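Local coordinates for extracellular solute-binding protein family 5 (Brucella melitensis, PDB 4ONY) that probably binds peptides or related solutes in the periplasm and hands them to an ABC transporter for import, at residues A[46-50]-A[271-275]; A[572-577]-A[589-593]. All blocks are in the same frame, centred on the assembly; numbering follows the deposited sequence. Where two conformers were deposited one is given.

Interaction 1: residues A[46-50]-A[271-275]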
ATOM      1  N   SER A  46     -12.543 -25.157   6.135  1.00 20.08           N
ATOM      2  CA  SER A  46     -12.949 -23.855   5.663  1.00 19.38           C
ATOM      3  C   SER A  46     -12.321 -22.708   6.452  1.00 18.55           C
ATOM      4  O   SER A  46     -11.772 -22.904   7.539  1.00 18.14           O
ATOM      5  CB  SER A  46     -14.482 -23.775   5.745  1.00 20.09           C
ATOM      6  OG  SER A  46     -14.867 -23.804   7.094  1.00 20.25           O
ATOM      7  N   LEU A  47     -12.450 -21.513   5.885  1.00 17.32           N
ATOM      8  CA  LEU A  47     -12.031 -20.274   6.521  1.00 16.90           C
ATOM      9  C   LEU A  47     -13.200 -19.300   6.416  1.00 16.89           C
ATOM     10  O   LEU A  47     -13.818 -19.214   5.361  1.00 17.49           O
ATOM     11  CB  LEU A  47     -10.830 -19.701   5.803  1.00 15.96           C
ATOM     12  CG  LEU A  47     -10.327 -18.335   6.297  1.00 15.81           C
ATOM     13  CD1 LEU A  47      -9.650 -18.508   7.637  1.00 15.89           C
ATOM     14  CD2 LEU A  47      -9.382 -17.677   5.295  1.00 15.09           C
ATOM     15  N   THR A  48     -13.544 -18.649   7.512  1.00 16.84           N
ATOM     16  CA  THR A  48     -14.587 -17.639   7.545  1.00 17.67           C
ATOM     17  C   THR A  48     -13.986 -16.356   8.099  1.00 17.24           C
ATOM     18  O   THR A  48     -13.365 -16.366   9.174  1.00 16.87           O
ATOM     19  CB  THR A  48     -15.797 -18.110   8.397  1.00 18.73           C
ATOM     20  OG1 THR A  48     -16.282 -19.351   7.873  1.00 19.84           O
ATOM     21  CG2 THR A  48     -16.937 -17.099   8.347  1.00 19.00           C
ATOM     22  N   VAL A  49     -14.066 -15.278   7.325  1.00 17.18           N
ATOM     23  CA  VAL A  49     -13.480 -14.009   7.750  1.00 17.37           C
ATOM     24  C   VAL A  49     -14.528 -12.940   7.656  1.00 17.01           C
ATOM     25  O   VAL A  49     -15.476 -13.098   6.887  1.00 17.02           O
ATOM     26  CB  VAL A  49     -12.278 -13.605   6.886  1.00 18.41           C
ATOM     27  CG1 VAL A  49     -11.233 -14.710   6.895  1.00 19.19           C
ATOM     28  CG2 VAL A  49     -12.697 -13.350   5.433  1.00 19.76           C
ATOM     29  N   GLY A  50     -14.334 -11.858   8.409  1.00 16.56           N
ATOM     30  CA  GLY A  50     -15.253 -10.726   8.423  1.00 16.75           C
ATOM     31  C   GLY A  50     -14.634  -9.482   7.806  1.00 16.65           C
ATOM     32  O   GLY A  50     -13.422  -9.299   7.862  1.00 16.55           O
ATOM     33  N   ILE A 271     -17.455 -17.636  15.274  1.00 18.32           N
ATOM     34  CA  ILE A 271     -18.081 -17.588  13.956  1.00 18.36           C
ATOM     35  C   ILE A 271     -17.071 -17.192  12.904  1.00 17.50           C
ATOM     36  O   ILE A 271     -17.094 -17.724  11.828  1.00 17.29           O
ATOM     37  CB  ILE A 271     -19.280 -16.631  13.955  1.00 19.00           C
ATOM     38  CG1 ILE A 271     -20.279 -17.160  14.973  1.00 20.12           C
ATOM     39  CG2 ILE A 271     -19.920 -16.565  12.581  1.00 19.15           C
ATOM     40  CD1 ILE A 271     -21.421 -16.241  15.311  1.00 21.82           C
ATOM     41  N   LEU A 272     -16.177 -16.256  13.228  1.00 16.90           N
ATOM     42  CA  LEU A 272     -15.083 -15.915  12.369  1.00 16.02           C
ATOM     43  C   LEU A 272     -13.833 -16.616  12.878  1.00 16.02           C
ATOM     44  O   LEU A 272     -13.633 -16.696  14.093  1.00 16.35           O
ATOM     45  CB  LEU A 272     -14.874 -14.404  12.366  1.00 15.66           C
ATOM     46  CG  LEU A 272     -16.119 -13.608  11.969  1.00 15.93           C
ATOM     47  CD1 LEU A 272     -15.772 -12.133  12.011  1.00 15.57           C
ATOM     48  CD2 LEU A 272     -16.629 -14.032  10.587  1.00 15.72           C
ATOM     49  N   ASP A 273     -12.986 -17.086  11.967  1.00 15.37           N
ATOM     50  CA  ASP A 273     -11.799 -17.874  12.337  1.00 15.55           C
ATOM     51  C   ASP A 273     -10.581 -17.007  12.707  1.00 15.31           C
ATOM     52  O   ASP A 273      -9.715 -17.459  13.412  1.00 15.83           O
ATOM     53  CB  ASP A 273     -11.392 -18.776  11.173  1.00 16.18           C
ATOM     54  CG  ASP A 273     -12.415 -19.882  10.885  1.00 16.98           C
ATOM     55  OD1 ASP A 273     -12.857 -20.527  11.827  1.00 17.51           O
ATOM     56  OD2 ASP A 273     -12.769 -20.081   9.706  1.00 17.55           O
ATOM     57  N   ILE A 274     -10.520 -15.781  12.204  1.00 14.65           N
ATOM     58  CA  ILE A 274      -9.401 -14.878  12.453  1.00 14.61           C
ATOM     59  C   ILE A 274      -9.916 -13.461  12.629  1.00 14.05           C
ATOM     60  O   ILE A 274     -11.066 -13.168  12.314  1.00 14.32           O
ATOM     61  CB  ILE A 274      -8.377 -14.888  11.285  1.00 14.61           C
ATOM     62  CG1 ILE A 274      -9.000 -14.327  10.000  1.00 15.21           C
ATOM     63  CG2 ILE A 274      -7.873 -16.310  10.980  1.00 15.08           C
ATOM     64  CD1 ILE A 274      -8.015 -14.020   8.906  1.00 14.93           C
ATOM     65  N   PHE A 275      -9.063 -12.604  13.161  1.00 13.90           N
ATOM     66  CA  PHE A 275      -9.357 -11.199  13.301  1.00 13.99           C
ATOM     67  C   PHE A 275      -8.088 -10.413  13.074  1.00 14.34           C
ATOM     68  O   PHE A 275      -7.092 -10.571  13.813  1.00 14.04           O
ATOM     69  CB  PHE A 275      -9.952 -10.868  14.694  1.00 13.97           C
ATOM     70  CG  PHE A 275     -10.437  -9.451  14.817  1.00 13.51           C
ATOM     71  CD1 PHE A 275      -9.557  -8.445  15.166  1.00 13.18           C
ATOM     72  CD2 PHE A 275     -11.745  -9.133  14.539  1.00 13.64           C
ATOM     73  CE1 PHE A 275      -9.945  -7.137  15.221  1.00 13.37           C
ATOM     74  CE2 PHE A 275     -12.170  -7.823  14.632  1.00 14.00           C
ATOM     75  CZ  PHE A 275     -11.273  -6.815  14.988  1.00 13.89           C
TER
HETATM   76  O   HOH W   1     -14.836 -21.433   8.719  1.00 21.67           O
HETATM   77  O   HOH W   2     -12.567 -23.188  10.208  1.00 33.52           O
HETATM   78  O   HOH W   3     -12.218 -11.672  10.263  1.00 18.24           O
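D273 and T48 hold each other by two bonds that run in opposite senses. The amide N of T48 donates to OD2 of D273 at 2.7 Å, meeting this oxygen on its anti side and 28° out of the carboxylate plane. In return the amide N of D273 reaches the carbonyl O of T48 at 2.9 Å, almost straight at 173°. One residue thus supplies both backbone polar atoms of T48 with a partner, a worked example of an aspartate standing in for a strand neighbour. With chi1 at -67°, CG of D273 lies beside its own backbone N, and the carboxylate and the amide face the same short piece of strand. OD2 also accepts from water 1, which bonds to OG of S46 and OG1 of T48 as well. OD1 forms a salt bridge with R573, while water 2 donates to the O of S46 and weakly to OD1.

Strand 46-52 is an outermost strand of a four-stranded mixed sheet, paired on its inner side with strand 251-257; L47 and V49 bond to that neighbour. On its other edge no strand of the sheet pairs with it; the turn after helix 260-268 and the start of strand 274-277 come up against it. Farther along, water 3 joins the N of G50 to the O of I274, each at 2.8 Å.

Apolar atoms fill in around these bonds. CD2 of L272 approaches CG2 of T48 at 3.8 Å, the two side chains crossing at about a right angle, whereas CG1 of V49 and CG1 of I274 lie alongside each other.

Interaction 2: residues A[572-577]-A[589-593]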
ATOM      1  N   ASP A 572      -7.188 -21.758  16.876  1.00 18.71           N
ATOM      2  CA  ASP A 572      -6.063 -22.648  16.649  1.00 20.45           C
ATOM      3  C   ASP A 572      -6.323 -23.762  15.612  1.00 19.91           C
ATOM      4  O   ASP A 572      -5.421 -24.470  15.262  1.00 20.03           O
ATOM      5  CB  ASP A 572      -5.552 -23.225  17.983  1.00 22.53           C
ATOM      6  CG  ASP A 572      -6.479 -24.198  18.596  1.00 24.56           C
ATOM      7  OD1 ASP A 572      -7.583 -24.471  18.093  1.00 26.33           O
ATOM      8  OD2 ASP A 572      -6.087 -24.726  19.623  1.00 30.88           O
ATOM      9  N   ARG A 573      -7.553 -23.882  15.127  1.00 20.05           N
ATOM     10  CA  ARG A 573      -7.869 -24.701  13.972  1.00 19.68           C
ATOM     11  C   ARG A 573      -7.351 -24.116  12.646  1.00 18.82           C
ATOM     12  O   ARG A 573      -7.437 -24.756  11.599  1.00 18.15           O
ATOM     13  CB  ARG A 573      -9.370 -24.898  13.874  1.00 20.84           C
ATOM     14  CG  ARG A 573     -10.122 -23.601  13.622  1.00 21.36           C
ATOM     15  CD  ARG A 573     -11.606 -23.827  13.761  1.00 22.83           C
ATOM     16  NE  ARG A 573     -12.364 -22.576  13.655  1.00 23.81           N
ATOM     17  CZ  ARG A 573     -13.088 -22.046  14.627  1.00 23.38           C
ATOM     18  NH1 ARG A 573     -13.138 -22.603  15.819  1.00 24.27           N
ATOM     19  NH2 ARG A 573     -13.731 -20.931  14.405  1.00 23.61           N
ATOM     20  N   ILE A 574      -6.823 -22.898  12.686  1.00 17.87           N
ATOM     21  CA  ILE A 574      -6.194 -22.294  11.530  1.00 17.02           C
ATOM     22  C   ILE A 574      -4.698 -22.237  11.741  1.00 17.21           C
ATOM     23  O   ILE A 574      -4.272 -21.740  12.792  1.00 16.56           O
ATOM     24  CB  ILE A 574      -6.681 -20.846  11.340  1.00 16.65           C
ATOM     25  CG1 ILE A 574      -8.216 -20.799  11.209  1.00 16.91           C
ATOM     26  CG2 ILE A 574      -6.023 -20.210  10.121  1.00 16.10           C
ATOM     27  CD1 ILE A 574      -8.780 -21.615  10.087  1.00 17.19           C
ATOM     28  N   GLU A 575      -3.903 -22.700  10.746  1.00 16.79           N
ATOM     29  CA  GLU A 575      -2.443 -22.653  10.826  0.70 17.35           C
ATOM     30  C   GLU A 575      -1.812 -21.958   9.623  1.00 15.90           C
ATOM     31  O   GLU A 575      -2.489 -21.695   8.613  1.00 15.01           O
ATOM     32  CB  GLU A 575      -1.911 -24.068  10.990  0.70 19.23           C
ATOM     33  CG  GLU A 575      -2.399 -24.675  12.305  0.70 21.53           C
ATOM     34  CD  GLU A 575      -1.805 -26.046  12.578  0.70 24.08           C
ATOM     35  OE1 GLU A 575      -1.216 -26.637  11.653  0.70 27.04           O
ATOM     36  OE2 GLU A 575      -1.903 -26.528  13.719  0.70 26.92           O
ATOM     37  N   HIS A 576      -0.538 -21.660   9.738  1.00 15.29           N
ATOM     38  CA  HIS A 576       0.204 -20.980   8.672  1.00 15.42           C
ATOM     39  C   HIS A 576       1.646 -21.454   8.643  1.00 15.42           C
ATOM     40  O   HIS A 576       2.131 -22.029   9.630  1.00 14.80           O
ATOM     41  CB  HIS A 576       0.142 -19.460   8.844  1.00 15.08           C
ATOM     42  CG  HIS A 576       0.718 -18.982  10.133  1.00 15.43           C
ATOM     43  ND1 HIS A 576       2.077 -18.987  10.401  1.00 15.45           N
ATOM     44  CD2 HIS A 576       0.116 -18.489  11.240  1.00 15.24           C
ATOM     45  CE1 HIS A 576       2.285 -18.526  11.616  1.00 15.68           C
ATOM     46  NE2 HIS A 576       1.116 -18.202  12.139  1.00 15.96           N
ATOM     47  N   PRO A 577       2.334 -21.223   7.518  1.00 15.75           N
ATOM     48  CA  PRO A 577       3.742 -21.603   7.489  1.00 16.71           C
ATOM     49  C   PRO A 577       4.563 -20.865   8.529  1.00 16.89           C
ATOM     50  O   PRO A 577       4.233 -19.738   8.883  1.00 15.55           O
ATOM     51  CB  PRO A 577       4.202 -21.205   6.085  1.00 16.18           C
ATOM     52  CG  PRO A 577       2.981 -21.052   5.278  1.00 15.84           C
ATOM     53  CD  PRO A 577       1.895 -20.657   6.238  1.00 15.83           C
ATOM     54  N   ALA A 589      -1.759 -18.785   1.852  1.00 14.50           N
ATOM     55  CA  ALA A 589      -0.906 -19.888   2.219  1.00 14.63           C
ATOM     56  C   ALA A 589      -1.314 -20.551   3.551  1.00 14.60           C
ATOM     57  O   ALA A 589      -0.686 -21.547   3.986  1.00 15.00           O
ATOM     58  CB  ALA A 589       0.511 -19.387   2.302  1.00 14.82           C
ATOM     59  N   TRP A 590      -2.352 -20.030   4.214  1.00 13.58           N
ATOM     60  CA  TRP A 590      -2.803 -20.629   5.473  1.00 13.61           C
ATOM     61  C   TRP A 590      -3.674 -21.873   5.175  1.00 14.09           C
ATOM     62  O   TRP A 590      -4.092 -22.104   4.004  1.00 14.25           O
ATOM     63  CB  TRP A 590      -3.567 -19.586   6.326  1.00 13.47           C
ATOM     64  CG  TRP A 590      -2.643 -18.475   6.831  1.00 13.14           C
ATOM     65  CD1 TRP A 590      -1.471 -18.088   6.275  1.00 13.08           C
ATOM     66  CD2 TRP A 590      -2.839 -17.647   7.973  1.00 13.05           C
ATOM     67  NE1 TRP A 590      -0.923 -17.051   6.987  1.00 12.87           N
ATOM     68  CE2 TRP A 590      -1.745 -16.759   8.037  1.00 12.80           C
ATOM     69  CE3 TRP A 590      -3.841 -17.550   8.939  1.00 13.20           C
ATOM     70  CZ2 TRP A 590      -1.607 -15.821   9.044  1.00 12.87           C
ATOM     71  CZ3 TRP A 590      -3.727 -16.589   9.929  1.00 13.01           C
ATOM     72  CH2 TRP A 590      -2.610 -15.750   9.988  1.00 13.12           C
ATOM     73  N   TRP A 591      -3.947 -22.643   6.212  1.00 14.31           N
ATOM     74  CA  TRP A 591      -4.719 -23.891   6.091  1.00 15.32           C
ATOM     75  C   TRP A 591      -5.490 -24.199   7.363  1.00 16.06           C
ATOM     76  O   TRP A 591      -5.372 -23.507   8.396  1.00 15.82           O
ATOM     77  CB  TRP A 591      -3.811 -25.076   5.677  1.00 15.54           C
ATOM     78  CG  TRP A 591      -2.787 -25.504   6.688  1.00 15.92           C
ATOM     79  CD1 TRP A 591      -2.982 -26.371   7.718  1.00 16.46           C
ATOM     80  CD2 TRP A 591      -1.429 -25.084   6.781  1.00 16.11           C
ATOM     81  NE1 TRP A 591      -1.843 -26.529   8.434  1.00 16.93           N
ATOM     82  CE2 TRP A 591      -0.861 -25.747   7.886  1.00 16.50           C
ATOM     83  CE3 TRP A 591      -0.633 -24.204   6.050  1.00 16.09           C
ATOM     84  CZ2 TRP A 591       0.487 -25.588   8.253  1.00 16.61           C
ATOM     85  CZ3 TRP A 591       0.717 -24.029   6.433  1.00 15.64           C
ATOM     86  CH2 TRP A 591       1.249 -24.715   7.518  1.00 16.15           C
ATOM     87  N   HIS A 592      -6.328 -25.217   7.269  1.00 17.79           N
ATOM     88  CA  HIS A 592      -7.106 -25.694   8.380  1.00 18.91           C
ATOM     89  C   HIS A 592      -6.411 -26.924   8.919  1.00 20.47           C
ATOM     90  O   HIS A 592      -5.970 -27.770   8.139  1.00 19.84           O
ATOM     91  CB  HIS A 592      -8.508 -26.027   7.897  1.00 19.72           C
ATOM     92  CG  HIS A 592      -9.507 -26.153   8.996  1.00 20.77           C
ATOM     93  ND1 HIS A 592      -9.482 -27.176   9.920  1.00 21.94           N
ATOM     94  CD2 HIS A 592     -10.562 -25.382   9.321  1.00 21.26           C
ATOM     95  CE1 HIS A 592     -10.501 -27.046  10.751  1.00 21.83           C
ATOM     96  NE2 HIS A 592     -11.169 -25.965  10.409  1.00 22.18           N
ATOM     97  N   THR A 593      -6.319 -27.044  10.246  1.00 22.52           N
ATOM     98  CA  THR A 593      -5.701 -28.222  10.843  1.00 25.91           C
ATOM     99  C   THR A 593      -6.537 -29.463  10.543  1.00 27.42           C
ATOM    100  O   THR A 593      -7.734 -29.374  10.306  1.00 25.89           O
ATOM    101  CB  THR A 593      -5.588 -28.151  12.377  1.00 28.19           C
ATOM    102  OG1 THR A 593      -6.884 -27.915  12.936  1.00 30.31           O
ATOM    103  CG2 THR A 593      -4.717 -27.055  12.772  1.00 29.38           C
TER
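E575 crosses to W591 with both its backbone and its side chain. Its N donates to the O of W591 at 2.9 Å and its O accepts from the N of W591 at 3.0 Å, making this the hydrogen-bonded pair of a two-stranded antiparallel ribbon; I574 and H592 form the non-hydrogen-bonded pair beside it. From this frame the glutamate, modelled in two conformers, can be followed outward in one of them. CB sits over one face of the indole, 3.9 Å from the centroid of the five-membered ring, a CH-pi contact displaced toward the rim. CG, beside the backbone N (chi1 -63°), turns to CG2 of T593, and the extended chain beyond it carries CD and OE2 along that same methyl. OE1 takes a weak, doubtful bond from NE1 of W591, bent to 132°.

The same indole face continues under the backbone of H576, and CD of P577 comes to 3.6 Å from CZ3 at the far end of the ring. W590, just before the strand, packs on the I574 side, away from W591: H576 lies alongside it, and CG2 of I574 meets its edge at CE3. The H576 ring is fixed at both nitrogens, ND1 by the O of P577 and NE2 by D300.

The O of R573 receives the N of T593 from above its carbonyl plane and also rests over one face of the H592 ring. The guanidinium of R573 turns elsewhere, to D273. Two short strands, 574-575 and 591-592, with a tryptophan to each side, make this a small antiparallel beta ribbon at the C-terminal end of the chain.

Both interactions are partly buried and lie on the same side of the chain's centre, about 12 Å apart between centres. Interaction 1 brings a turn against the edge of the mixed sheet, relying on one direct backbone bond, a carboxylate and waters; interaction 2 is true antiparallel pairing, dressed with aromatic side chains. They meet directly. D273 OD1 and R573 NH2 form a salt bridge of 2.8 Å, and I574 packs on D273 and L47, fitting the C-terminal ribbon against the sheet edge. Buried apolar residues flank the polar exchange in 46-50/271-275, whereas in 572-577/589-593 the partly exposed E575 and W591 share one face of the ribbon, with T593 beside them.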